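Local coordinates for extracellular solute-binding protein, family 1 (Trichodesmium erythraeum IMS101, PDB 6G7N), which binds ferric iron and probably delivers it, as a periplasmic-type solute-binding protein, to an ABC transporter for iron uptake, at residues K131-S136 against I181-A186. Numbering follows the deposited sequence.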
ATOM      1  N   LYS A 131      13.786  17.354  11.848  1.00 13.54           N
ATOM      2  CA  LYS A 131      13.821  15.965  12.337  1.00 14.16           C
ATOM      3  C   LYS A 131      13.160  14.935  11.435  1.00 13.06           C
ATOM      4  O   LYS A 131      13.325  13.752  11.718  1.00 14.20           O
ATOM      5  CB  LYS A 131      13.239  15.868  13.760  1.00 15.42           C
ATOM      6  CG  LYS A 131      14.097  16.638  14.764  1.00 18.91           C
ATOM      7  CD  LYS A 131      13.604  16.612  16.188  1.00 22.30           C
ATOM      8  CE  LYS A 131      14.650  17.256  17.106  1.00 27.80           C
ATOM      9  NZ  LYS A 131      14.369  17.027  18.551  1.00 35.61           N
ATOM     10  N   ILE A 132      12.445  15.362  10.386  1.00 12.16           N
ATOM     11  CA  ILE A 132      11.609  14.412   9.621  1.00 12.05           C
ATOM     12  C   ILE A 132      12.263  14.088   8.294  1.00 12.49           C
ATOM     13  O   ILE A 132      12.709  14.982   7.568  1.00 13.23           O
ATOM     14  CB  ILE A 132      10.207  14.985   9.364  1.00 12.74           C
ATOM     15  CG1 ILE A 132       9.550  15.333  10.684  1.00 13.03           C
ATOM     16  CG2 ILE A 132       9.352  13.998   8.565  1.00 13.89           C
ATOM     17  CD1 ILE A 132       8.106  15.759  10.623  1.00 13.69           C
ATOM     18  N   VAL A 133      12.300  12.796   7.940  1.00 11.92           N
ATOM     19  CA  VAL A 133      12.684  12.371   6.591  1.00 12.57           C
ATOM     20  C   VAL A 133      11.490  11.653   5.923  1.00 12.96           C
ATOM     21  O   VAL A 133      10.800  10.827   6.529  1.00 13.97           O
ATOM     22  CB  VAL A 133      13.963  11.509   6.574  1.00 13.09           C
ATOM     23  CG1 VAL A 133      15.198  12.349   6.910  1.00 15.07           C
ATOM     24  CG2 VAL A 133      13.869  10.310   7.473  1.00 13.90           C
ATOM     25  N   ILE A 134      11.285  11.971   4.652  1.00 12.44           N
ATOM     26  CA  ILE A 134      10.232  11.349   3.859  1.00 12.01           C
ATOM     27  C   ILE A 134      10.629  11.492   2.382  1.00 11.42           C
ATOM     28  O   ILE A 134      11.321  12.435   1.991  1.00 12.98           O
ATOM     29  CB  ILE A 134       8.843  11.972   4.155  1.00 12.40           C
ATOM     30  CG1 ILE A 134       7.697  11.157   3.523  1.00 12.80           C
ATOM     31  CG2 ILE A 134       8.773  13.422   3.687  1.00 14.96           C
ATOM     32  CD1 ILE A 134       6.321  11.547   4.041  1.00 13.08           C
ATOM     33  N   ARG A 135      10.170  10.545   1.565  1.00 11.75           N
ATOM     34  CA  ARG A 135      10.461  10.569   0.130  1.00 11.71           C
ATOM     35  C   ARG A 135       9.613  11.601  -0.608  1.00 11.90           C
ATOM     36  O   ARG A 135       8.752  12.287  -0.019  1.00 12.09           O
ATOM     37  CB  ARG A 135      10.284   9.172  -0.455  1.00 12.41           C
ATOM     38  CG  ARG A 135       8.853   8.730  -0.608  1.00 12.54           C
ATOM     39  CD  ARG A 135       8.750   7.279  -0.915  1.00 12.67           C
ATOM     40  NE  ARG A 135       9.284   6.899  -2.206  1.00 13.40           N
ATOM     41  CZ  ARG A 135       9.320   5.632  -2.631  1.00 14.56           C
ATOM     42  NH1 ARG A 135       8.880   4.644  -1.844  1.00 15.23           N
ATOM     43  NH2 ARG A 135       9.816   5.354  -3.824  1.00 16.34           N
ATOM     44  N   SER A 136       9.866  11.705  -1.906  1.00 12.25           N
ATOM     45  CA  SER A 136       9.275  12.756  -2.737  1.00 12.66           C
ATOM     46  C   SER A 136       7.760  12.659  -2.873  1.00 13.06           C
ATOM     47  O   SER A 136       7.124  11.643  -2.598  1.00 13.34           O
ATOM     48  CB  SER A 136       9.887  12.742  -4.107  1.00 15.22           C
ATOM     49  OG  SER A 136       9.244  11.802  -4.920  1.00 17.97           O
ATOM     50  N   ILE A 181      14.126   4.848   6.221  1.00 12.18           N
ATOM     51  CA  ILE A 181      14.404   4.042   7.398  1.00 12.02           C
ATOM     52  C   ILE A 181      15.906   4.082   7.729  1.00 12.89           C
ATOM     53  O   ILE A 181      16.291   4.247   8.904  1.00 14.07           O
ATOM     54  CB  ILE A 181      13.906   2.590   7.203  1.00 12.31           C
ATOM     55  CG1 ILE A 181      12.375   2.574   7.031  1.00 12.26           C
ATOM     56  CG2 ILE A 181      14.340   1.708   8.359  1.00 12.97           C
ATOM     57  CD1 ILE A 181      11.814   1.232   6.617  1.00 14.02           C
ATOM     58  N   LYS A 182      16.746   3.924   6.703  1.00 12.99           N
ATOM     59  CA  LYS A 182      18.181   3.967   6.931  1.00 13.63           C
ATOM     60  C   LYS A 182      18.619   5.355   7.458  1.00 14.23           C
ATOM     61  O   LYS A 182      19.517   5.447   8.304  1.00 15.70           O
ATOM     62  CB  LYS A 182      18.930   3.587   5.671  1.00 14.68           C
ATOM     63  CG  LYS A 182      18.771   2.113   5.313  1.00 15.61           C
ATOM     64  CD  LYS A 182      19.466   1.734   4.012  1.00 20.13           C
ATOM     65  CE  LYS A 182      19.322   0.277   3.599  1.00 23.80           C
ATOM     66  NZ  LYS A 182      19.941   0.045   2.249  1.00 30.59           N
ATOM     67  N   ALA A 183      18.005   6.435   6.970  1.00 14.15           N
ATOM     68  CA  ALA A 183      18.326   7.789   7.406  1.00 15.41           C
ATOM     69  C   ALA A 183      17.916   7.995   8.861  1.00 14.66           C
ATOM     70  O   ALA A 183      18.623   8.668   9.621  1.00 16.35           O
ATOM     71  CB  ALA A 183      17.681   8.817   6.484  1.00 15.44           C
ATOM     72  N   VAL A 184      16.786   7.426   9.266  1.00 13.85           N
ATOM     73  CA  VAL A 184      16.369   7.482  10.668  1.00 14.27           C
ATOM     74  C   VAL A 184      17.367   6.730  11.570  1.00 14.69           C
ATOM     75  O   VAL A 184      17.809   7.252  12.595  1.00 16.07           O
ATOM     76  CB  VAL A 184      14.941   6.941  10.835  1.00 13.64           C
ATOM     77  CG1 VAL A 184      14.570   6.756  12.290  1.00 14.08           C
ATOM     78  CG2 VAL A 184      13.933   7.871  10.159  1.00 14.31           C
ATOM     79  N   ALA A 185      17.765   5.528  11.164  1.00 14.71           N
ATOM     80  CA  ALA A 185      18.760   4.748  11.916  1.00 15.24           C
ATOM     81  C   ALA A 185      20.071   5.516  12.050  1.00 16.85           C
ATOM     82  O   ALA A 185      20.718   5.461  13.103  1.00 19.86           O
ATOM     83  CB  ALA A 185      19.024   3.407  11.234  1.00 15.73           C
ATOM     84  N   ALA A 186      20.477   6.203  10.980  1.00 16.85           N
ATOM     85  CA  ALA A 186      21.780   6.913  10.931  1.00 18.83           C
ATOM     86  C   ALA A 186      21.779   8.273  11.612  1.00 20.00           C
ATOM     87  O   ALA A 186      22.817   8.905  11.703  1.00 23.40           O
ATOM     88  CB  ALA A 186      22.212   7.094   9.500  1.00 20.92           C
TER
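Val-133 meets Ala-183 and Val-184 of helix 177-186 with both its methyls. The closest touch is methyl to methyl: its CG2 lies 3.6 Å from CG2 of Val-184. The same CG2 is 4.2 Å from CB of Ala-183, a looser contact. CG1 of Val-133 sits 4.3 Å from that CB, so the alanine methyl lies against both valine methyls. The two valine side chains approach at a slant. All three residues are buried, but the shared surface is small, about 103 Å² summed over both sides.

The rotamers explain the meeting. In Val-133, chi1 -70° sends CG2 to Val-184 and leaves CG1, anti to the carbonyl carbon, against Ala-183. In Val-184, chi1 170° sets CG1 anti to the backbone N and leaves CG2 for the strand. Ala-183 points its CB at the strand; its CA and that of Val-133, 7.3 Å apart, are the nearest pair.

Further out, backbone bonds place the strand. Val-133 pairs with Ile-191 of the parallel strand 191-195, and Ile-132 bonds to Asn-168 and Ala-170. The side chain of Ile-132 turns to the other face and packs on Phe-165 of helix 140-167. On the helix, Val-184 O accepts a hydrogen bond from Asn-108 ND2, and Ile-181 and Ala-185 touch Val-213 of helix 208-216.

Strand 132-133 thus lies between helix 177-186 and helix 140-167, in the layered alpha/beta build of a lobe of a periplasmic binding protein. The next strand, 191-195, leads directly into helix 196-204, which carries the iron ligands Tyr-197 and Tyr-198. The contact itself is wholly apolar. It can add only a modest, non-directional contribution; the strand's backbone bonds give the directional hold.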